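Side-chain contacts in amidohydrolase family protein (Acinetobacter baumannii, PDB 4I6K), which probably hydrolyses 2-pyrone-4,6-dicarboxylic acid, as a member of the amidohydrolase family with a (beta/alpha)8-barrel fold: residues Ser247-Thr252 against Ile258-Ala263; Ser57-Leu62 against Gln90-Arg95; Asn225-Ala230 against Lys268-Asp273; Gln206-Val211 against Thr286-Phe291. One frame throughout, in Å; residues are numbered along the deposited sequence.

In the fold
All four contacts belong to one (beta/alpha)8 barrel, whose eight parallel strands follow one another in sequence order. Along the chain, contact 2 closes first, joining helix 55-64 to the turn that follows helix 83-91. Contact 4 then opens on strand 207-210 and closes at the end of helix 274-289; contact 3 is nested inside it and contact 1 inside contact 3. Contacts 1 and 3 share helix 260-270, with centres 16 Å apart. Contacts 1 and 2 touch directly, W249 and Y260 packing on helix 55-64, so the last part of the barrel closes against the first. R95 also meets F291, linking contacts 2 and 4. The centres of contacts 2 and 3 lie furthest apart, at 27 Å.

Contact 1. Residues Ser247-Thr252 against Ile258-Ala263; sequences SDWPHT and ITYEDA
H251 and I258 meet at about a right angle, with I258 CG2 over the middle of the imidazole, 3.6 Å from the ring centroid. That methyl lies 14° off the ring normal, which identifies a CH-pi contact over the face. The opposite face is covered nearer its rim by W249 CA, so the imidazole is sandwiched, while S247 O lies at its edge, in plane. I258 offers this branch because its CG2 stands anti to the backbone N; the longer CG1 branch leads away. H251 CE1 also approaches the start of the helix, 3.4 Å from T259 C.

A second group forms round Y260. Its CG is nearly anti to the backbone N (chi1 -154°), which brings the ring up to S247 and across W249. W249 CB reaches the edge of the tyrosine ring, 3.8 Å from Y260 CD1, and the tyrosine plane is inclined at 62° to the indole. S247 OG closes an ST turn, accepting from W249 N at 2.8 Å. D29 bonds to both S247 OG and Y260 OH, tying the two segments together through strand 28-32. The helix start is fixed by a capping box: D262 N gives to T259 OG1 at 2.9 Å, and T259 N to D262 OD2.

The turn contains a cis peptide before P250 and follows strand 243-244, with the H251 side chain about 7 Å from a bound citric acid. Helix 260-270 packs beside it, and helix 55-64 flanks both W249 and Y260.

Contact 2. Residues Ser57-Leu62 against Gln90-Arg95; sequences SFISHL and QQYPDR
I59 and Y92 form the centre of a helix-to-loop contact on the outer layer of the (beta/alpha)8 barrel, where helix 55-64 meets the turn that follows helix 83-91. I59 CG1 lies over the phenol ring, 3.8 Å from its centroid and 8° off the normal, a CH-pi contact over the centre of the face. I59 CD1 extends the same coverage, 4.0 Å from Y92 CD1. The other branch of the isoleucine serves R95: I59 CG2 is 3.8 Å from R95 NH1. One turn further along the helix, L62 CB comes equally near to R95 NH2, at an oblique angle to the guanidinium.

What positions the arginine lies in the second shell. Its chain bends at chi3 (65°), and the guanidinium is held by three partners: D63 in a salt bridge with NH1, F67 O bonded to NH2 and T68 O bonded to NE. These bonds fix its rotation, while I59 CG1 lies over one of its faces. Beneath this layer I59 also packs on L96 of strand 96-100. The turn carrying both Y92 and R95 is closed by a backbone bond from R95 N to Y92 O, 2.8 Å long.

Contact 3. Residues Asn225-Ala230 against Lys268-Asp273; sequences NIAQQA and KQIVFD
I270 meets A227 and Q228 where the end of helix 260-270 meets helix 222-237, and these three residues account for most of the surface buried between the segments. The backbones come near each other here, with Q228 CA and I270 CA 5.1 Å apart, consistent with the small side chain of A227 at the interface.

I270 contributes most. The end of its longer branch presses on the alanine methyl, with I270 CD1 3.6 Å from A227 CB, and I270 CG1 follows at 3.9 Å from the same atom. Since CG1 stands beside the backbone N, anti to the carbonyl carbon (chi1 -67°), CG2 takes the other branch and approaches the helix backbone, 4.2 Å from A227 O. A227 is buried on its other sides as well, by F181, F214 and L217, so its methyl is enclosed between loops of the barrel and the isoleucine.

Q228 lies along the more exposed margin. Its aliphatic part does the packing, with Q228 CG 4.1 Å from I270 CA. Beyond CG the chain is extended and reaches alongside Q269, but the modelled orientation of the amide is doubtful.

Y231, one turn on from A227, also packs against I270 and V271, while V271 turns to helix 274-289. The joined helices follow the adjacent strands 207-210 and 243-244, and such packing between the outer helices that follow neighbouring strands is characteristic of the (beta/alpha)8 barrel.

Contact 4. Residues Gln206-Val211 against Thr286-Phe291; sequences QHWIKV and TELFGF
W208 and L288 make a strand-to-helix contact of the (beta/alpha)8 barrel, in which an outward side chain of strand 207-210 meets the final helix, 274-289. The tight part lies over one face of the indole. L288 CD1 sits above the five-membered ring, 3.6 Å from its centroid and 12° off the normal, which defines a CH-pi contact. The leucine then runs back along the same bicycle: L288 CB is 3.7 Å from W208 CZ3, over the six-membered part, and L288 CD2 reaches 4.1 Å from W208 CE3. The leucine and the indole therefore overlap while pointing opposite ways. With L288 CG anti to its own backbone N (chi1 172°), the branch is carried back over the ring system.

Other partners hold the indole in place: NE1 bonds to D175, and K242 makes a cation-pi contact. I244 of the neighbouring strand touches both W208 and L288, completing an apolar patch between the helix and the sheet.

The loose side belongs to E287. The residue is modelled in two conformers and is exposed, so it adds little beyond its first carbon. K210, also on the strand, instead sends its amine to E154, T30 O and H31. At the outer margin the contact ends with E287 CB 4.5 Å from W208 CH2.

Contact 1. Residues Ser247-Thr252 against Ile258-Ala263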
# COMPACT_ATOMS: atom_id res chain seq x y z
N SER A 247 -4.76 -0.39 7.78
CA SER A 247 -5.81 0.51 8.24
C SER A 247 -6.08 1.60 7.19
O SER A 247 -7.20 2.10 7.09
CB SER A 247 -5.40 1.17 9.57
OG SER A 247 -4.41 2.19 9.37
N ASP A 248 -5.05 1.97 6.44
CA ASP A 248 -5.09 3.19 5.64
C ASP A 248 -5.50 4.40 6.48
O ASP A 248 -6.12 5.33 5.98
CB ASP A 248 -6.04 3.02 4.45
CG ASP A 248 -5.93 4.16 3.46
OD1 ASP A 248 -6.89 4.96 3.36
OD2 ASP A 248 -4.89 4.25 2.77
N TRP A 249 -5.14 4.37 7.76
CA TRP A 249 -5.18 5.56 8.60
C TRP A 249 -4.27 6.68 8.02
O TRP A 249 -3.18 6.39 7.51
CB TRP A 249 -4.77 5.20 10.03
CG TRP A 249 -4.86 6.34 10.98
CD1 TRP A 249 -5.96 6.73 11.69
CD2 TRP A 249 -3.81 7.25 11.32
NE1 TRP A 249 -5.65 7.82 12.47
CE2 TRP A 249 -4.33 8.16 12.26
CE3 TRP A 249 -2.47 7.38 10.93
CZ2 TRP A 249 -3.57 9.20 12.81
CZ3 TRP A 249 -1.71 8.41 11.48
CH2 TRP A 249 -2.27 9.31 12.40
N PRO A 250 -4.69 7.95 8.11
CA PRO A 250 -5.88 8.46 8.78
C PRO A 250 -7.06 8.62 7.83
O PRO A 250 -7.84 9.56 8.00
CB PRO A 250 -5.43 9.84 9.23
CG PRO A 250 -4.57 10.31 8.07
CD PRO A 250 -3.92 9.05 7.50
N HIS A 251 -7.16 7.75 6.83
CA HIS A 251 -8.38 7.64 6.00
C HIS A 251 -8.73 8.94 5.33
O HIS A 251 -9.84 9.45 5.50
CB HIS A 251 -9.57 7.16 6.84
CG HIS A 251 -9.19 6.12 7.85
ND1 HIS A 251 -9.22 6.35 9.21
CD2 HIS A 251 -8.71 4.86 7.69
CE1 HIS A 251 -8.80 5.27 9.85
NE2 HIS A 251 -8.48 4.35 8.95
N THR A 252 -7.78 9.48 4.57
CA THR A 252 -7.91 10.81 3.95
C THR A 252 -9.13 10.94 3.04
O THR A 252 -9.44 10.02 2.27
CB THR A 252 -6.66 11.19 3.11
OG1 THR A 252 -6.25 10.08 2.30
CG2 THR A 252 -5.52 11.66 4.02
N ILE A 258 -14.84 7.35 8.60
CA ILE A 258 -13.96 6.22 8.93
C ILE A 258 -12.99 6.46 10.08
O ILE A 258 -12.13 7.34 10.02
CB ILE A 258 -13.16 5.77 7.69
CG1 ILE A 258 -14.10 5.51 6.51
CG2 ILE A 258 -12.35 4.52 8.04
CD1 ILE A 258 -14.93 4.21 6.66
N THR A 259 -13.10 5.63 11.11
CA THR A 259 -12.14 5.61 12.20
C THR A 259 -11.25 4.38 12.09
O THR A 259 -11.54 3.44 11.33
CB THR A 259 -12.85 5.51 13.58
OG1 THR A 259 -13.58 4.28 13.65
CG2 THR A 259 -13.80 6.68 13.79
N TYR A 260 -10.17 4.38 12.86
CA TYR A 260 -9.35 3.20 12.96
C TYR A 260 -10.22 2.01 13.32
O TYR A 260 -10.12 0.94 12.70
CB TYR A 260 -8.25 3.39 13.99
CG TYR A 260 -7.06 2.53 13.70
CD1 TYR A 260 -6.07 2.96 12.84
CD2 TYR A 260 -6.94 1.27 14.29
CE1 TYR A 260 -4.98 2.16 12.55
CE2 TYR A 260 -5.86 0.46 14.01
CZ TYR A 260 -4.88 0.91 13.14
OH TYR A 260 -3.80 0.11 12.86
N GLU A 261 -11.09 2.18 14.31
CA GLU A 261 -11.96 1.08 14.75
C GLU A 261 -12.84 0.57 13.62
O GLU A 261 -13.08 -0.64 13.49
CB GLU A 261 -12.81 1.51 15.94
CG GLU A 261 -12.00 1.75 17.21
CD GLU A 261 -10.92 2.78 16.98
OE1 GLU A 261 -11.19 3.76 16.24
OE2 GLU A 261 -9.80 2.62 17.53
N ASP A 262 -13.33 1.49 12.80
CA ASP A 262 -14.13 1.13 11.62
C ASP A 262 -13.32 0.31 10.63
O ASP A 262 -13.84 -0.63 10.01
CB ASP A 262 -14.65 2.40 10.93
CG ASP A 262 -15.65 3.15 11.79
OD1 ASP A 262 -16.30 2.50 12.65
OD2 ASP A 262 -15.77 4.37 11.61
N ALA A 263 -12.05 0.68 10.46
CA ALA A 263 -11.16 -0.08 9.60
C ALA A 263 -10.99 -1.50 10.13
O ALA A 263 -11.20 -2.47 9.40
CB ALA A 263 -9.80 0.62 9.47

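Contact 2. Residues Ser57-Leu62 against Gln90-Arg95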
# COMPACT_ATOMS: atom_id res chain seq x y z
N SER A 57 -0.07 9.71 17.35
CA SER A 57 -1.44 9.25 17.17
C SER A 57 -1.47 7.84 16.56
O SER A 57 -2.23 6.98 17.00
CB SER A 57 -2.23 10.24 16.30
OG SER A 57 -3.60 9.88 16.27
N PHE A 58 -0.62 7.61 15.56
CA PHE A 58 -0.60 6.33 14.87
C PHE A 58 -0.14 5.18 15.76
O PHE A 58 -0.79 4.13 15.82
CB PHE A 58 0.24 6.40 13.59
CG PHE A 58 0.35 5.09 12.88
CD1 PHE A 58 -0.78 4.40 12.51
CD2 PHE A 58 1.59 4.56 12.58
CE1 PHE A 58 -0.67 3.18 11.85
CE2 PHE A 58 1.71 3.34 11.93
CZ PHE A 58 0.58 2.66 11.56
N ILE A 59 0.99 5.36 16.44
CA ILE A 59 1.47 4.34 17.38
C ILE A 59 0.43 4.14 18.47
O ILE A 59 0.31 3.05 19.03
CB ILE A 59 2.83 4.71 18.03
CG1 ILE A 59 4.00 4.06 17.27
CG2 ILE A 59 2.90 4.17 19.44
CD1 ILE A 59 4.07 4.42 15.83
N SER A 60 -0.32 5.19 18.78
CA SER A 60 -1.36 5.08 19.80
C SER A 60 -2.48 4.13 19.38
O SER A 60 -3.02 3.39 20.20
CB SER A 60 -1.93 6.44 20.14
OG SER A 60 -2.86 6.32 21.19
N HIS A 61 -2.85 4.16 18.10
CA HIS A 61 -3.86 3.24 17.59
C HIS A 61 -3.34 1.79 17.53
O HIS A 61 -4.10 0.85 17.79
CB HIS A 61 -4.34 3.67 16.21
CG HIS A 61 -5.16 4.92 16.24
ND1 HIS A 61 -4.71 6.12 15.72
CD2 HIS A 61 -6.40 5.17 16.73
CE1 HIS A 61 -5.64 7.05 15.89
NE2 HIS A 61 -6.67 6.49 16.49
N LEU A 62 -2.07 1.62 17.17
CA LEU A 62 -1.45 0.30 17.16
C LEU A 62 -1.49 -0.31 18.55
O LEU A 62 -1.89 -1.46 18.73
CB LEU A 62 -0.00 0.38 16.67
CG LEU A 62 0.25 0.88 15.24
CD1 LEU A 62 1.71 0.65 14.85
CD2 LEU A 62 -0.68 0.19 14.26
N GLN A 90 12.47 6.79 12.37
CA GLN A 90 13.57 6.95 13.32
C GLN A 90 13.11 6.95 14.78
O GLN A 90 13.81 6.42 15.64
CB GLN A 90 14.35 8.22 13.03
CG GLN A 90 15.37 8.06 11.92
CD GLN A 90 15.52 9.30 11.07
OE1 GLN A 90 15.49 10.43 11.59
NE2 GLN A 90 15.68 9.11 9.76
N GLN A 91 11.96 7.55 15.05
CA GLN A 91 11.43 7.56 16.41
C GLN A 91 11.02 6.18 16.89
O GLN A 91 11.16 5.88 18.08
CB GLN A 91 10.25 8.50 16.54
CG GLN A 91 10.61 9.92 16.27
CD GLN A 91 9.44 10.83 16.46
OE1 GLN A 91 9.28 11.82 15.75
NE2 GLN A 91 8.58 10.48 17.41
N TYR A 92 10.49 5.36 15.98
CA TYR A 92 10.07 4.01 16.35
C TYR A 92 10.62 2.94 15.42
O TYR A 92 9.86 2.14 14.86
CB TYR A 92 8.56 3.90 16.38
CG TYR A 92 7.89 4.87 17.34
CD1 TYR A 92 7.55 6.16 16.92
CD2 TYR A 92 7.59 4.49 18.64
CE1 TYR A 92 6.94 7.04 17.79
CE2 TYR A 92 6.97 5.37 19.52
CZ TYR A 92 6.65 6.64 19.09
OH TYR A 92 6.03 7.52 19.94
N PRO A 93 11.95 2.91 15.29
CA PRO A 93 12.67 2.11 14.31
C PRO A 93 12.42 0.62 14.52
O PRO A 93 12.65 -0.19 13.62
CB PRO A 93 14.13 2.44 14.62
CG PRO A 93 14.13 2.75 16.08
CD PRO A 93 12.85 3.49 16.31
N ASP A 94 11.93 0.27 15.70
CA ASP A 94 11.71 -1.12 16.05
C ASP A 94 10.31 -1.58 15.66
O ASP A 94 10.01 -2.77 15.66
CB ASP A 94 11.97 -1.32 17.56
CG ASP A 94 11.17 -0.35 18.45
OD1 ASP A 94 10.92 0.82 18.06
OD2 ASP A 94 10.78 -0.77 19.56
N ARG A 95 9.45 -0.63 15.32
CA ARG A 95 8.06 -0.95 15.03
C ARG A 95 7.63 -0.54 13.62
O ARG A 95 6.65 -1.06 13.09
CB ARG A 95 7.14 -0.33 16.09
CG ARG A 95 7.49 -0.75 17.50
CD ARG A 95 6.52 -0.24 18.52
NE ARG A 95 5.18 -0.80 18.35
CZ ARG A 95 4.12 -0.35 19.01
NH1 ARG A 95 4.26 0.65 19.86
NH2 ARG A 95 2.91 -0.89 18.82

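Contact 3. Residues Asn225-Ala230 against Lys268-Asp273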
# COMPACT_ATOMS: atom_id res chain seq x y z
N ASN A 225 -19.10 -5.25 0.39
CA ASN A 225 -19.39 -6.43 -0.38
C ASN A 225 -18.41 -6.65 -1.52
O ASN A 225 -17.91 -7.74 -1.70
CB ASN A 225 -20.82 -6.41 -0.88
CG ASN A 225 -21.24 -7.73 -1.41
OD1 ASN A 225 -21.47 -7.89 -2.60
ND2 ASN A 225 -21.31 -8.72 -0.53
N ILE A 226 -18.12 -5.59 -2.26
CA ILE A 226 -17.06 -5.60 -3.24
C ILE A 226 -15.80 -6.14 -2.58
O ILE A 226 -15.25 -7.15 -3.02
CB ILE A 226 -16.82 -4.20 -3.79
CG1 ILE A 226 -18.08 -3.70 -4.50
CG2 ILE A 226 -15.64 -4.20 -4.76
CD1 ILE A 226 -18.59 -4.71 -5.53
N ALA A 227 -15.35 -5.49 -1.51
CA ALA A 227 -14.19 -5.99 -0.76
C ALA A 227 -14.28 -7.50 -0.48
O ALA A 227 -13.32 -8.25 -0.68
CB ALA A 227 -14.02 -5.20 0.54
N GLN A 228 -15.44 -7.95 -0.03
CA GLN A 228 -15.67 -9.37 0.27
C GLN A 228 -15.54 -10.30 -0.96
O GLN A 228 -14.98 -11.40 -0.88
CB GLN A 228 -17.05 -9.53 0.92
CG GLN A 228 -17.05 -10.32 2.20
CD GLN A 228 -18.30 -10.09 3.02
OE1 GLN A 228 -18.29 -10.21 4.25
NE2 GLN A 228 -19.39 -9.73 2.35
N GLN A 229 -16.08 -9.86 -2.10
CA GLN A 229 -15.97 -10.62 -3.33
C GLN A 229 -14.52 -10.72 -3.78
O GLN A 229 -14.03 -11.80 -4.15
CB GLN A 229 -16.76 -9.94 -4.44
CG GLN A 229 -18.26 -9.98 -4.28
CD GLN A 229 -18.95 -9.53 -5.55
OE1 GLN A 229 -18.87 -10.20 -6.58
NE2 GLN A 229 -19.63 -8.38 -5.48
N ALA A 230 -13.84 -9.58 -3.79
CA ALA A 230 -12.44 -9.52 -4.21
C ALA A 230 -11.63 -10.47 -3.36
O ALA A 230 -10.83 -11.25 -3.88
CB ALA A 230 -11.91 -8.10 -4.11
N LYS A 268 -12.62 -7.65 9.86
CA LYS A 268 -13.12 -8.87 10.49
C LYS A 268 -14.39 -9.34 9.80
O LYS A 268 -14.73 -10.52 9.85
CB LYS A 268 -13.39 -8.62 11.97
CG LYS A 268 -12.16 -8.22 12.78
CD LYS A 268 -12.48 -8.19 14.28
CE LYS A 268 -11.30 -7.69 15.11
NZ LYS A 268 -11.73 -7.13 16.42
N GLN A 269 -15.15 -8.42 9.23
CA GLN A 269 -16.26 -8.77 8.36
C GLN A 269 -15.89 -9.36 7.03
O GLN A 269 -16.46 -10.34 6.60
CB GLN A 269 -17.17 -7.59 8.15
CG GLN A 269 -18.20 -7.50 9.22
CD GLN A 269 -18.80 -6.15 9.33
OE1 GLN A 269 -19.17 -5.71 10.42
NE2 GLN A 269 -18.90 -5.46 8.20
N ILE A 270 -14.92 -8.77 6.38
CA ILE A 270 -14.37 -9.33 5.15
C ILE A 270 -13.64 -10.65 5.42
O ILE A 270 -13.84 -11.63 4.72
CB ILE A 270 -13.38 -8.36 4.49
CG1 ILE A 270 -14.13 -7.12 3.98
CG2 ILE A 270 -12.64 -9.05 3.34
CD1 ILE A 270 -13.32 -5.85 4.06
N VAL A 271 -12.78 -10.66 6.43
CA VAL A 271 -12.02 -11.85 6.77
C VAL A 271 -12.54 -12.41 8.08
O VAL A 271 -12.01 -12.12 9.15
CB VAL A 271 -10.52 -11.56 6.89
CG1 VAL A 271 -9.73 -12.86 7.09
CG2 VAL A 271 -10.03 -10.82 5.66
N PHE A 272 -13.59 -13.21 7.98
CA PHE A 272 -14.24 -13.77 9.14
C PHE A 272 -13.40 -14.86 9.85
O PHE A 272 -13.30 -14.88 11.08
CB PHE A 272 -15.61 -14.32 8.76
CG PHE A 272 -16.44 -14.72 9.93
CD1 PHE A 272 -17.26 -15.83 9.88
CD2 PHE A 272 -16.37 -13.98 11.11
CE1 PHE A 272 -18.02 -16.19 10.98
CE2 PHE A 272 -17.11 -14.34 12.21
CZ PHE A 272 -17.94 -15.44 12.15
N ASP A 273 -12.80 -15.75 9.07
CA ASP A 273 -12.06 -16.88 9.61
C ASP A 273 -10.75 -16.45 10.28
O ASP A 273 -9.88 -15.83 9.65
CB ASP A 273 -11.79 -17.90 8.50
CG ASP A 273 -10.90 -19.03 8.95
OD1 ASP A 273 -10.17 -18.86 9.95
OD2 ASP A 273 -10.93 -20.09 8.30

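Contact 4. Residues Gln206-Val211 against Thr286-Phe291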
# COMPACT_ATOMS: atom_id res chain seq x y z
N GLN A 206 4.96 -13.61 -7.24
CA GLN A 206 5.44 -12.22 -7.24
C GLN A 206 4.53 -11.18 -6.62
O GLN A 206 5.02 -10.20 -6.04
CB GLN A 206 5.81 -11.76 -8.64
CG GLN A 206 6.25 -10.30 -8.64
CD GLN A 206 6.55 -9.78 -10.02
OE1 GLN A 206 5.85 -10.10 -10.99
NE2 GLN A 206 7.59 -8.97 -10.13
N HIS A 207 3.22 -11.35 -6.76
CA HIS A 207 2.30 -10.29 -6.39
C HIS A 207 1.67 -10.46 -5.03
O HIS A 207 1.35 -11.57 -4.63
CB HIS A 207 1.20 -10.15 -7.44
CG HIS A 207 1.73 -9.84 -8.80
ND1 HIS A 207 1.82 -10.79 -9.79
CD2 HIS A 207 2.22 -8.70 -9.32
CE1 HIS A 207 2.33 -10.24 -10.88
NE2 HIS A 207 2.58 -8.97 -10.62
N TRP A 208 1.50 -9.34 -4.32
CA TRP A 208 0.83 -9.28 -3.02
C TRP A 208 -0.31 -8.28 -3.12
O TRP A 208 -0.19 -7.26 -3.81
CB TRP A 208 1.79 -8.82 -1.92
CG TRP A 208 2.99 -9.67 -1.74
CD1 TRP A 208 4.05 -9.79 -2.61
CD2 TRP A 208 3.29 -10.52 -0.63
NE1 TRP A 208 4.97 -10.68 -2.10
CE2 TRP A 208 4.53 -11.13 -0.88
CE3 TRP A 208 2.62 -10.83 0.56
CZ2 TRP A 208 5.12 -12.04 0.01
CZ3 TRP A 208 3.21 -11.73 1.45
CH2 TRP A 208 4.44 -12.32 1.16
N ILE A 209 -1.40 -8.55 -2.41
CA ILE A 209 -2.53 -7.63 -2.39
C ILE A 209 -2.88 -7.17 -0.98
O ILE A 209 -2.99 -7.98 -0.05
CB ILE A 209 -3.77 -8.23 -3.02
CG1 ILE A 209 -3.46 -8.68 -4.44
CG2 ILE A 209 -4.89 -7.21 -3.01
CD1 ILE A 209 -4.45 -9.67 -4.98
N LYS A 210 -3.06 -5.85 -0.84
CA LYS A 210 -3.49 -5.25 0.42
C LYS A 210 -5.00 -5.25 0.47
O LYS A 210 -5.65 -4.74 -0.45
CB LYS A 210 -2.97 -3.81 0.54
CG LYS A 210 -1.46 -3.64 0.36
CD LYS A 210 -0.94 -2.62 1.36
CE LYS A 210 0.38 -2.02 0.92
NZ LYS A 210 0.91 -1.10 1.98
N VAL A 211 -5.58 -5.81 1.54
CA VAL A 211 -7.04 -5.81 1.70
C VAL A 211 -7.47 -4.63 2.57
O VAL A 211 -8.25 -4.78 3.51
CB VAL A 211 -7.59 -7.15 2.27
CG1 VAL A 211 -7.41 -8.30 1.26
CG2 VAL A 211 -6.93 -7.49 3.61
N THR A 286 4.77 -10.39 7.99
CA THR A 286 6.08 -10.69 8.53
C THR A 286 7.02 -11.13 7.41
O THR A 286 8.15 -10.62 7.32
CB THR A 286 6.01 -11.79 9.59
OG1 THR A 286 5.26 -11.30 10.70
CG2 THR A 286 7.43 -12.18 10.04
N GLU A 287 6.56 -12.05 6.56
CA GLU A 287 7.37 -12.57 5.46
C GLU A 287 7.70 -11.49 4.44
O GLU A 287 8.84 -11.36 4.00
CB GLU A 287 6.63 -13.73 4.77
CG GLU A 287 6.40 -14.94 5.67
CD GLU A 287 5.71 -16.09 4.95
OE1 GLU A 287 5.93 -17.27 5.34
OE2 GLU A 287 4.96 -15.83 3.99
N LEU A 288 6.69 -10.72 4.05
CA LEU A 288 6.89 -9.67 3.05
C LEU A 288 7.84 -8.58 3.54
O LEU A 288 8.82 -8.26 2.87
CB LEU A 288 5.54 -9.06 2.63
CG LEU A 288 5.57 -7.82 1.72
CD1 LEU A 288 6.10 -8.14 0.33
CD2 LEU A 288 4.19 -7.19 1.63
N PHE A 289 7.56 -8.00 4.69
CA PHE A 289 8.36 -6.88 5.17
C PHE A 289 9.52 -7.35 6.03
O PHE A 289 10.34 -6.54 6.47
CB PHE A 289 7.50 -5.88 5.94
CG PHE A 289 6.40 -5.27 5.11
CD1 PHE A 289 5.11 -5.78 5.16
CD2 PHE A 289 6.67 -4.18 4.29
CE1 PHE A 289 4.10 -5.22 4.40
CE2 PHE A 289 5.66 -3.62 3.51
CZ PHE A 289 4.37 -4.14 3.57
N GLY A 290 9.60 -8.65 6.27
CA GLY A 290 10.69 -9.19 7.06
C GLY A 290 10.82 -8.46 8.38
O GLY A 290 11.91 -8.02 8.75
N PHE A 291 9.70 -8.31 9.09
CA PHE A 291 9.70 -7.71 10.43
C PHE A 291 10.29 -8.68 11.45
O PHE A 291 10.33 -9.88 11.20
CB PHE A 291 8.29 -7.31 10.85
CG PHE A 291 7.89 -5.92 10.44
CD1 PHE A 291 8.51 -4.80 11.00
CD2 PHE A 291 6.87 -5.72 9.51
CE1 PHE A 291 8.14 -3.52 10.64
CE2 PHE A 291 6.49 -4.44 9.15
CZ PHE A 291 7.13 -3.34 9.71